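Local coordinates for protein beta-galactosidase (Marinomonas sp. ef1, PDB 6Y2K) that probably hydrolyses terminal beta-D-galactose residues of beta-galactosides, as a hexameric, cold-active glycoside hydrolase of family GH42 from an Antarctic marine bacterium, at residues S263-P268 with W311-Q316; H241-F246 with Q257-A262; G4-P9 with S350-R355. One frame throughout, in Å; residues are numbered along the deposited sequence. Where two conformers were deposited one is given.

Overall arrangement
All three contacts belong to one closed parallel barrel of eight strands. Contact 2 packs the fifth strand against the approach to the sixth; contact 1 pairs sixth with seventh, contact 3 eighth with first. Centres of contacts 1 and 2 lie about 11 Å apart, joined through strand 261-266: Ser263 OG is 2.7 Å from His241 O, a probable hydrogen bond. Contacts 1 and 3 have centres about 12 Å apart, and Ile312 O stands 2.7 Å from Ser350 N. Contacts 2 and 3 do not touch. Bound glycerol lies about 3 Å from the Tyr267 side chain, and glycerol also lies about 4 Å from that of Phe352, probably from the crystallisation liquor but consistent with a pocket at the barrel mouth.

Contact 1 of 3, residues S263-P268 with W311-Q316; sequences SWDSYP and WIMEQQ
Tyr267 and Glu314 meet at the C-terminal mouth of the (beta/alpha)8 barrel, where strands 261-266 and 310-315 run parallel. Tyr267 OH donates to Glu314 OE1 at 2.7 Å, arriving on the anti side and 25° out of the carboxylate plane. Asp265 stacks its own carboxylate on that of Glu314, the planes only 10° apart, with OD2 of Asp265 3.3 Å from OE2 of Glu314; both are acceptors, so no bond joins them. Arg33 forms a salt bridge to Glu314 OE2, and Asn242 ND2 gives Asp265 OD2 a weak bond. With CG anti to its carbonyl carbon (chi1 -57°) and the chain extended beyond, Glu314 reaches this cluster; its place at the end of the seventh strand is consistent with the nucleophile position of clan GH-A glycosidases.

Behind it, the backbone fixes the register: Ser266 N to Glu314 O is 2.8 Å, and Gln316 N to Ser266 O 3.0 Å. The strand turns a corner at Met313, where the bonds to Trp264 O are weak. On the other face of the sheet Trp264 NE1, bonded to His299, lies 3.7 Å from Ile312 CG1. There, too, a water links Ser266 OG, at 2.6 Å, to Gln315 NE2, at 3.2 Å.

Contact 2 of 3, residues H241-F246 with Q257-A262; sequences HNYMGF and QDLDVA
Tyr243 reaches from strand 238-244 to Leu259 and Ala262, across the beta-alpha-beta unit that runs through helix 252-256 into strand 261-266. Its CB points toward the second segment, and CG, set anti to the carbonyl carbon (chi1 -52°), starts the ring in that direction. On one side of the ring CD1 lies in the plane of the His241 imidazole, at its edge. On the other, CE2 is 3.8 Å from Ala262 CB, which sits in the tyrosine ring plane, so the alanine methyl packs against an edge. Beyond, OH touches Leu259 CD1 at 3.5 Å, a methyl that also lies 3.7 Å from His241 CB.

The hydroxyl has a polar partner as well: a water 2.8 Å from Tyr243 OH donates to Val261 O at 2.9 Å. A phenylalanine in place of Tyr243 would probably keep the edge contact with Ala262 but leave this water without its hold on the ring side.

No direct hydrogen bond joins the two segments. His241 N, 3.9 Å from Val261 O, is buried without a partner, although the strands are bonded on both sides of this point, Val261 to Leu239 before it and Ser263 to His241 and Tyr243 after it. His241 is held by other neighbours, ND1 on Thr139 O and NE2 on Tyr143 N. The chemistry is therefore methyl packing plus one water-bridged hydroxyl, and the polar link between the segments depends on that water.

Contact 3 of 3, residues G4-P9 with S350-R355; sequences GVCYYP and SYFRWR
Gly4 and Ser350 come together with CA atoms 3.8 Å apart, the tightest end of the contact: a beta carbon on Gly4 would stand 3.0 Å from Ser350 CB, a clash. Tyr351 N bonds Gly4 O from 55° above the carbonyl plane, while Cys6 N donates to Tyr351 O at 2.8 Å. Cys6 CB meets the edge of the Phe352 ring, 3.4 Å from CD2, with the sulfur also at that edge.

These parallel bonds join the eighth strand to the first, closing the (beta/alpha)8 barrel. Past the strands, after a cis peptide before Arg353, Trp354 N donates to Cys6 O at 2.9 Å, and side chains carry the rest. Tyr8 OH, itself bonded to Glu36, lies in the Phe352 plane, 3.2 Å from CE2.

By contrast, no hydrogen bond crosses among the side chains of Tyr7, Tyr8, Arg353 and Trp354. Tyr8 CD1 sits 3.6 Å above the centre of the Arg353 guanidinium, the planes 40° apart; NH2 bonds His11, and the arginine packs on Phe182 of a neighbouring subunit. With CG anti to the backbone N (chi1 162°), Trp354 sets its indole alongside Tyr7, CD1 to CD1 3.8 Å, both bonded to Asp20, while Val5 CG2 meets the indole edge.

Contact 1 of 3, residues S263-P268 with W311-Q316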
loop_
_atom_site.group_PDB
_atom_site.type_symbol
_atom_site.label_atom_id
_atom_site.label_comp_id
_atom_site.label_asym_id
_atom_site.label_seq_id
_atom_site.Cartn_x
_atom_site.Cartn_y
_atom_site.Cartn_z
ATOM N N SER A 263 34.822 28.175 15.342
ATOM C CA SER A 263 33.616 27.918 16.115
ATOM C C SER A 263 32.461 27.723 15.162
ATOM O O SER A 263 32.530 28.141 14.004
ATOM C CB SER A 263 33.310 29.048 17.094
ATOM O OG SER A 263 32.855 30.212 16.445
ATOM N N TRP A 264 31.408 27.072 15.638
ATOM C CA TRP A 264 30.221 26.904 14.808
ATOM C C TRP A 264 28.931 26.841 15.595
ATOM O O TRP A 264 28.932 26.746 16.830
ATOM C CB TRP A 264 30.390 25.724 13.835
ATOM C CG TRP A 264 30.087 24.391 14.402
ATOM C CD1 TRP A 264 30.847 23.684 15.285
ATOM C CD2 TRP A 264 28.952 23.574 14.096
ATOM N NE1 TRP A 264 30.246 22.477 15.564
ATOM C CE2 TRP A 264 29.081 22.381 14.845
ATOM C CE3 TRP A 264 27.844 23.727 13.250
ATOM C CZ2 TRP A 264 28.133 21.356 14.789
ATOM C CZ3 TRP A 264 26.893 22.708 13.195
ATOM C CH2 TRP A 264 27.050 21.535 13.953
ATOM N N ASP A 265 27.832 26.938 14.850
ATOM C CA ASP A 265 26.518 27.170 15.401
ATOM C C ASP A 265 25.631 25.971 15.082
ATOM O O ASP A 265 25.245 25.770 13.926
ATOM C CB ASP A 265 25.953 28.474 14.820
ATOM C CG ASP A 265 26.818 29.698 15.151
ATOM O OD1 ASP A 265 27.636 29.616 16.080
ATOM O OD2 ASP A 265 26.676 30.755 14.498
ATOM N N SER A 266 25.324 25.187 16.118
ATOM C CA SER A 266 24.673 23.886 15.993
ATOM C C SER A 266 23.228 23.935 16.460
ATOM O O SER A 266 22.941 24.152 17.649
ATOM C CB SER A 266 25.413 22.822 16.804
ATOM O OG SER A 266 24.780 21.553 16.647
ATOM N N TYR A 267 22.320 23.699 15.516
ATOM C CA TYR A 267 20.903 23.662 15.790
ATOM C C TYR A 267 20.326 22.381 15.194
ATOM O O TYR A 267 19.678 22.421 14.145
ATOM C CB TYR A 267 20.242 24.909 15.224
ATOM C CG TYR A 267 20.738 26.193 15.846
ATOM C CD1 TYR A 267 20.246 26.625 17.078
ATOM C CD2 TYR A 267 21.701 26.977 15.209
ATOM C CE1 TYR A 267 20.693 27.798 17.656
ATOM C CE2 TYR A 267 22.154 28.156 15.778
ATOM C CZ TYR A 267 21.649 28.560 17.002
ATOM O OH TYR A 267 22.073 29.733 17.569
ATOM N N PRO A 268 20.561 21.235 15.865
ATOM C CA PRO A 268 20.231 19.921 15.302
ATOM C C PRO A 268 18.774 19.717 14.882
ATOM O O PRO A 268 18.528 19.020 13.900
ATOM C CB PRO A 268 20.594 18.957 16.440
ATOM C CG PRO A 268 21.616 19.689 17.222
ATOM C CD PRO A 268 21.104 21.092 17.230
ATOM N N TRP A 311 35.455 25.356 18.884
ATOM C CA TRP A 311 34.412 25.759 19.824
ATOM C C TRP A 311 33.045 25.568 19.164
ATOM O O TRP A 311 32.939 25.514 17.938
ATOM C CB TRP A 311 34.509 27.243 20.205
ATOM C CG TRP A 311 35.747 27.711 20.928
ATOM C CD1 TRP A 311 36.776 26.960 21.402
ATOM C CD2 TRP A 311 36.048 29.064 21.275
ATOM N NE1 TRP A 311 37.719 27.758 22.006
ATOM C CE2 TRP A 311 37.291 29.060 21.948
ATOM C CE3 TRP A 311 35.390 30.283 21.076
ATOM C CZ2 TRP A 311 37.896 30.237 22.421
ATOM C CZ3 TRP A 311 35.995 31.462 21.547
ATOM C CH2 TRP A 311 37.233 31.421 22.220
ATOM N N ILE A 312 32.003 25.476 19.985
ATOM C CA ILE A 312 30.638 25.659 19.517
ATOM C C ILE A 312 30.229 27.017 20.086
ATOM O O ILE A 312 30.051 27.150 21.293
ATOM C CB ILE A 312 29.684 24.535 19.993
ATOM C CG1 ILE A 312 29.856 23.263 19.142
ATOM C CG2 ILE A 312 28.219 24.973 19.870
ATOM C CD1 ILE A 312 31.239 22.653 19.126
ATOM N N MET A 313 30.129 28.028 19.224
ATOM C CA MET A 313 29.755 29.377 19.652
ATOM C C MET A 313 28.273 29.489 19.979
ATOM O O MET A 313 27.904 30.271 20.846
ATOM C CB MET A 313 30.109 30.406 18.580
ATOM C CG MET A 313 30.006 31.855 19.029
ATOM S SD MET A 313 31.238 32.241 20.300
ATOM C CE MET A 313 32.681 32.437 19.274
ATOM N N GLU A 314 27.429 28.734 19.270
ATOM C CA GLU A 314 25.975 28.764 19.476
ATOM C C GLU A 314 25.411 27.340 19.496
ATOM O O GLU A 314 25.431 26.644 18.478
ATOM C CB GLU A 314 25.275 29.577 18.374
ATOM C CG GLU A 314 25.748 31.025 18.215
ATOM C CD GLU A 314 25.056 31.771 17.088
ATOM O OE1 GLU A 314 24.054 31.254 16.559
ATOM O OE2 GLU A 314 25.508 32.889 16.720
ATOM N N GLN A 315 24.923 26.910 20.660
ATOM C CA GLN A 315 24.305 25.590 20.819
ATOM C C GLN A 315 22.816 25.733 21.094
ATOM O O GLN A 315 22.414 26.487 22.001
ATOM C CB GLN A 315 24.957 24.830 21.979
ATOM C CG GLN A 315 24.451 23.403 22.178
ATOM C CD GLN A 315 24.729 22.516 20.973
ATOM O OE1 GLN A 315 25.888 22.285 20.620
ATOM N NE2 GLN A 315 23.669 22.011 20.341
ATOM N N GLN A 316 22.002 24.998 20.333
ATOM C CA GLN A 316 20.553 24.983 20.541
ATOM C C GLN A 316 20.227 24.598 21.986
ATOM O O GLN A 316 20.726 23.583 22.447
ATOM C CB GLN A 316 19.870 23.991 19.596
ATOM C CG GLN A 316 18.352 24.020 19.683
ATOM C CD GLN A 316 17.629 23.328 18.529
ATOM O OE1 GLN A 316 18.249 22.790 17.595
ATOM N NE2 GLN A 316 16.300 23.339 18.595
HETATM O O HOH W 1 24.728 19.711 18.427
#

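Contact 2 of 3, residues H241-F246 with Q257-A262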
loop_
_atom_site.group_PDB
_atom_site.type_symbol
_atom_site.label_atom_id
_atom_site.label_comp_id
_atom_site.label_asym_id
_atom_site.label_seq_id
_atom_site.Cartn_x
_atom_site.Cartn_y
_atom_site.Cartn_z
ATOM N N HIS A 241 35.792 32.964 14.323
ATOM C CA HIS A 241 34.554 33.235 13.616
ATOM C C HIS A 241 33.561 32.092 13.849
ATOM O O HIS A 241 33.967 30.953 14.133
ATOM C CB HIS A 241 34.778 33.467 12.119
ATOM C CG HIS A 241 33.534 33.917 11.427
ATOM N ND1 HIS A 241 33.024 35.188 11.583
ATOM C CD2 HIS A 241 32.631 33.239 10.679
ATOM C CE1 HIS A 241 31.883 35.284 10.927
ATOM N NE2 HIS A 241 31.620 34.115 10.372
ATOM N N ASN A 242 32.266 32.412 13.768
ATOM C CA ASN A 242 31.198 31.431 13.993
ATOM C C ASN A 242 30.603 30.939 12.660
ATOM O O ASN A 242 29.845 31.645 12.005
ATOM C CB ASN A 242 30.133 31.948 14.986
ATOM C CG ASN A 242 29.455 33.241 14.548
ATOM O OD1 ASN A 242 30.041 34.079 13.856
ATOM N ND2 ASN A 242 28.203 33.411 14.966
ATOM N N TYR A 243 30.990 29.720 12.284
ATOM C CA TYR A 243 30.544 29.057 11.058
ATOM C C TYR A 243 29.227 28.317 11.293
ATOM O O TYR A 243 28.732 28.249 12.424
ATOM C CB TYR A 243 31.615 28.081 10.566
ATOM C CG TYR A 243 32.992 28.693 10.438
ATOM C CD1 TYR A 243 33.205 29.803 9.628
ATOM C CD2 TYR A 243 34.090 28.148 11.112
ATOM C CE1 TYR A 243 34.472 30.369 9.497
ATOM C CE2 TYR A 243 35.363 28.703 10.984
ATOM C CZ TYR A 243 35.551 29.817 10.176
ATOM O OH TYR A 243 36.817 30.376 10.044
ATOM N N MET A 244 28.663 27.763 10.222
ATOM C CA MET A 244 27.312 27.202 10.265
ATOM C C MET A 244 27.264 25.755 9.806
ATOM O O MET A 244 28.186 25.264 9.155
ATOM C CB MET A 244 26.379 28.040 9.398
ATOM C CG MET A 244 26.228 29.476 9.876
ATOM S SD MET A 244 25.339 30.514 8.708
ATOM C CE MET A 244 26.564 30.729 7.420
ATOM N N GLY A 245 26.175 25.081 10.168
ATOM C CA GLY A 245 25.869 23.761 9.634
ATOM C C GLY A 245 25.372 23.884 8.202
ATOM O O GLY A 245 24.612 24.793 7.887
ATOM N N PHE A 246 25.820 22.991 7.327
ATOM C CA PHE A 246 25.190 22.779 6.012
ATOM C C PHE A 246 25.334 24.031 5.159
ATOM O O PHE A 246 24.363 24.530 4.584
ATOM C CB PHE A 246 23.719 22.330 6.187
ATOM C CG PHE A 246 23.575 21.186 7.145
ATOM C CD1 PHE A 246 23.777 19.879 6.712
ATOM C CD2 PHE A 246 23.324 21.413 8.494
ATOM C CE1 PHE A 246 23.688 18.818 7.596
ATOM C CE2 PHE A 246 23.255 20.358 9.385
ATOM C CZ PHE A 246 23.427 19.055 8.933
ATOM N N GLN A 257 42.704 30.040 8.141
ATOM C CA GLN A 257 44.152 30.322 8.170
ATOM C C GLN A 257 44.468 31.621 8.921
ATOM O O GLN A 257 45.543 31.767 9.501
ATOM C CB GLN A 257 44.731 30.453 6.748
ATOM C CG GLN A 257 44.777 29.188 5.905
ATOM C CD GLN A 257 45.228 29.470 4.479
ATOM O OE1 GLN A 257 45.186 28.596 3.619
ATOM N NE2 GLN A 257 45.655 30.707 4.224
ATOM N N ASP A 258 43.534 32.577 8.886
ATOM C CA ASP A 258 43.726 33.884 9.518
ATOM C C ASP A 258 43.203 33.980 10.955
ATOM O O ASP A 258 43.268 35.044 11.557
ATOM C CB ASP A 258 43.096 34.979 8.635
ATOM C CG ASP A 258 43.775 35.091 7.269
ATOM O OD1 ASP A 258 45.015 34.981 7.208
ATOM O OD2 ASP A 258 43.075 35.299 6.255
ATOM N N LEU A 259 42.699 32.876 11.504
ATOM C CA LEU A 259 42.079 32.872 12.818
ATOM C C LEU A 259 42.729 31.821 13.713
ATOM O O LEU A 259 43.470 30.955 13.241
ATOM C CB LEU A 259 40.575 32.613 12.686
ATOM C CG LEU A 259 39.777 33.708 11.959
ATOM C CD1 LEU A 259 38.419 33.163 11.527
ATOM C CD2 LEU A 259 39.591 34.951 12.825
ATOM N N ASP A 260 42.453 31.921 15.010
ATOM C CA ASP A 260 43.011 31.001 16.007
ATOM C C ASP A 260 42.106 29.814 16.302
ATOM O O ASP A 260 42.594 28.750 16.680
ATOM C CB ASP A 260 43.291 31.752 17.304
ATOM C CG ASP A 260 44.258 32.889 17.107
ATOM O OD1 ASP A 260 45.332 32.668 16.492
ATOM O OD2 ASP A 260 43.938 34.020 17.531
ATOM N N VAL A 261 40.793 30.008 16.168
ATOM C CA VAL A 261 39.801 29.013 16.559
ATOM C C VAL A 261 38.700 28.978 15.502
ATOM O O VAL A 261 38.323 30.025 14.969
ATOM C CB VAL A 261 39.135 29.379 17.911
ATOM C CG1 VAL A 261 38.100 28.330 18.306
ATOM C CG2 VAL A 261 40.180 29.560 19.015
ATOM N N ALA A 262 38.202 27.778 15.207
ATOM C CA ALA A 262 36.990 27.612 14.410
ATOM C C ALA A 262 35.858 27.346 15.382
ATOM O O ALA A 262 35.935 26.413 16.176
ATOM C CB ALA A 262 37.136 26.453 13.445
HETATM O O HOH W 2 38.495 29.539 12.089
#

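Contact 3 of 3, residues G4-P9 with S350-R355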
loop_
_atom_site.group_PDB
_atom_site.type_symbol
_atom_site.label_atom_id
_atom_site.label_comp_id
_atom_site.label_asym_id
_atom_site.label_seq_id
_atom_site.Cartn_x
_atom_site.Cartn_y
_atom_site.Cartn_z
ATOM N N GLY A 4 29.718 28.122 27.926
ATOM C CA GLY A 4 29.569 29.526 27.580
ATOM C C GLY A 4 28.125 29.902 27.305
ATOM O O GLY A 4 27.246 29.039 27.252
ATOM N N VAL A 5 27.879 31.193 27.115
ATOM C CA VAL A 5 26.571 31.654 26.663
ATOM C C VAL A 5 26.676 32.911 25.798
ATOM O O VAL A 5 27.568 33.733 25.995
ATOM C CB VAL A 5 25.612 31.857 27.862
ATOM C CG1 VAL A 5 25.978 33.089 28.676
ATOM C CG2 VAL A 5 24.163 31.917 27.395
ATOM N N CYS A 6 25.763 33.034 24.830
ATOM C CA CYS A 6 25.608 34.240 24.025
ATOM C C CYS A 6 24.611 35.151 24.735
ATOM O O CYS A 6 23.518 34.714 25.097
ATOM C CB CYS A 6 25.109 33.883 22.622
ATOM S SG CYS A 6 26.213 32.760 21.748
ATOM N N TYR A 7 24.994 36.417 24.924
ATOM C CA TYR A 7 24.304 37.356 25.820
ATOM C C TYR A 7 24.121 38.729 25.165
ATOM O O TYR A 7 24.977 39.177 24.397
ATOM C CB TYR A 7 25.140 37.487 27.099
ATOM C CG TYR A 7 24.599 38.390 28.190
ATOM C CD1 TYR A 7 23.267 38.339 28.586
ATOM C CD2 TYR A 7 25.450 39.266 28.870
ATOM C CE1 TYR A 7 22.793 39.158 29.613
ATOM C CE2 TYR A 7 24.987 40.080 29.894
ATOM C CZ TYR A 7 23.666 40.028 30.266
ATOM O OH TYR A 7 23.220 40.842 31.283
ATOM N N TYR A 8 22.992 39.381 25.468
ATOM C CA TYR A 8 22.635 40.698 24.909
ATOM C C TYR A 8 22.271 41.674 26.032
ATOM O O TYR A 8 21.103 41.954 26.261
ATOM C CB TYR A 8 21.528 40.534 23.855
ATOM C CG TYR A 8 22.053 39.629 22.758
ATOM C CD1 TYR A 8 21.933 38.239 22.864
ATOM C CD2 TYR A 8 22.780 40.146 21.698
ATOM C CE1 TYR A 8 22.468 37.397 21.911
ATOM C CE2 TYR A 8 23.318 39.312 20.730
ATOM C CZ TYR A 8 23.155 37.936 20.849
ATOM O OH TYR A 8 23.687 37.105 19.919
ATOM N N PRO A 9 23.285 42.197 26.747
ATOM C CA PRO A 9 22.999 43.165 27.820
ATOM C C PRO A 9 22.217 44.390 27.321
ATOM O O PRO A 9 21.360 44.905 28.043
ATOM C CB PRO A 9 24.385 43.558 28.328
ATOM C CG PRO A 9 25.311 43.237 27.219
ATOM C CD PRO A 9 24.729 42.050 26.516
ATOM N N SER A 350 29.084 26.976 23.842
ATOM C CA SER A 350 28.360 28.181 24.227
ATOM C C SER A 350 26.917 28.117 23.715
ATOM O O SER A 350 26.691 27.855 22.533
ATOM C CB SER A 350 29.110 29.426 23.710
ATOM O OG SER A 350 28.308 30.591 23.725
ATOM N N TYR A 351 25.959 28.355 24.605
ATOM C CA TYR A 351 24.549 28.323 24.239
ATOM C C TYR A 351 24.089 29.669 23.689
ATOM O O TYR A 351 24.824 30.655 23.741
ATOM C CB TYR A 351 23.692 27.927 25.443
ATOM C CG TYR A 351 24.121 26.636 26.103
ATOM C CD1 TYR A 351 23.776 25.407 25.557
ATOM C CD2 TYR A 351 24.871 26.646 27.271
ATOM C CE1 TYR A 351 24.166 24.223 26.156
ATOM C CE2 TYR A 351 25.265 25.469 27.877
ATOM C CZ TYR A 351 24.911 24.261 27.316
ATOM O OH TYR A 351 25.301 23.086 27.917
ATOM N N PHE A 352 22.870 29.703 23.163
ATOM C CA PHE A 352 22.310 30.927 22.602
ATOM C C PHE A 352 20.789 30.850 22.519
ATOM O O PHE A 352 20.238 29.968 21.861
ATOM C CB PHE A 352 22.899 31.201 21.218
ATOM C CG PHE A 352 22.151 32.242 20.436
ATOM C CD1 PHE A 352 20.910 31.957 19.889
ATOM C CD2 PHE A 352 22.687 33.505 20.246
ATOM C CE1 PHE A 352 20.219 32.912 19.169
ATOM C CE2 PHE A 352 22.001 34.465 19.527
ATOM C CZ PHE A 352 20.765 34.168 18.988
ATOM N N ARG A 353 20.117 31.779 23.191
ATOM C CA ARG A 353 20.800 32.813 23.960
ATOM C C ARG A 353 20.600 32.607 25.458
ATOM O O ARG A 353 20.020 31.610 25.887
ATOM C CB ARG A 353 20.304 34.200 23.550
ATOM C CG ARG A 353 18.887 34.217 23.001
ATOM C CD ARG A 353 18.569 35.544 22.331
ATOM N NE ARG A 353 18.560 36.649 23.285
ATOM C CZ ARG A 353 18.365 37.922 22.952
ATOM N NH1 ARG A 353 18.161 38.254 21.685
ATOM N NH2 ARG A 353 18.374 38.862 23.887
ATOM N N TRP A 354 21.087 33.557 26.251
ATOM C CA TRP A 354 20.963 33.483 27.702
ATOM C C TRP A 354 19.508 33.615 28.137
ATOM O O TRP A 354 19.032 32.857 28.983
ATOM C CB TRP A 354 21.813 34.567 28.368
ATOM C CG TRP A 354 21.431 34.837 29.790
ATOM C CD1 TRP A 354 20.808 35.951 30.274
ATOM C CD2 TRP A 354 21.647 33.979 30.916
ATOM N NE1 TRP A 354 20.623 35.839 31.631
ATOM C CE2 TRP A 354 21.130 34.637 32.050
ATOM C CE3 TRP A 354 22.229 32.717 31.077
ATOM C CZ2 TRP A 354 21.175 34.076 33.324
ATOM C CZ3 TRP A 354 22.272 32.162 32.343
ATOM C CH2 TRP A 354 21.749 32.842 33.450
ATOM N N ARG A 355 18.807 34.581 27.556
ATOM C CA ARG A 355 17.401 34.816 27.884
ATOM C C ARG A 355 16.623 35.092 26.603
ATOM O O ARG A 355 17.010 35.954 25.817
ATOM C CB ARG A 355 17.306 36.004 28.838
ATOM C CG ARG A 355 15.911 36.345 29.335
ATOM C CD ARG A 355 15.979 37.504 30.314
ATOM N NE ARG A 355 14.654 38.017 30.635
ATOM C CZ ARG A 355 14.411 39.078 31.402
ATOM N NH1 ARG A 355 15.401 39.764 31.966
ATOM N NH2 ARG A 355 13.152 39.457 31.604
#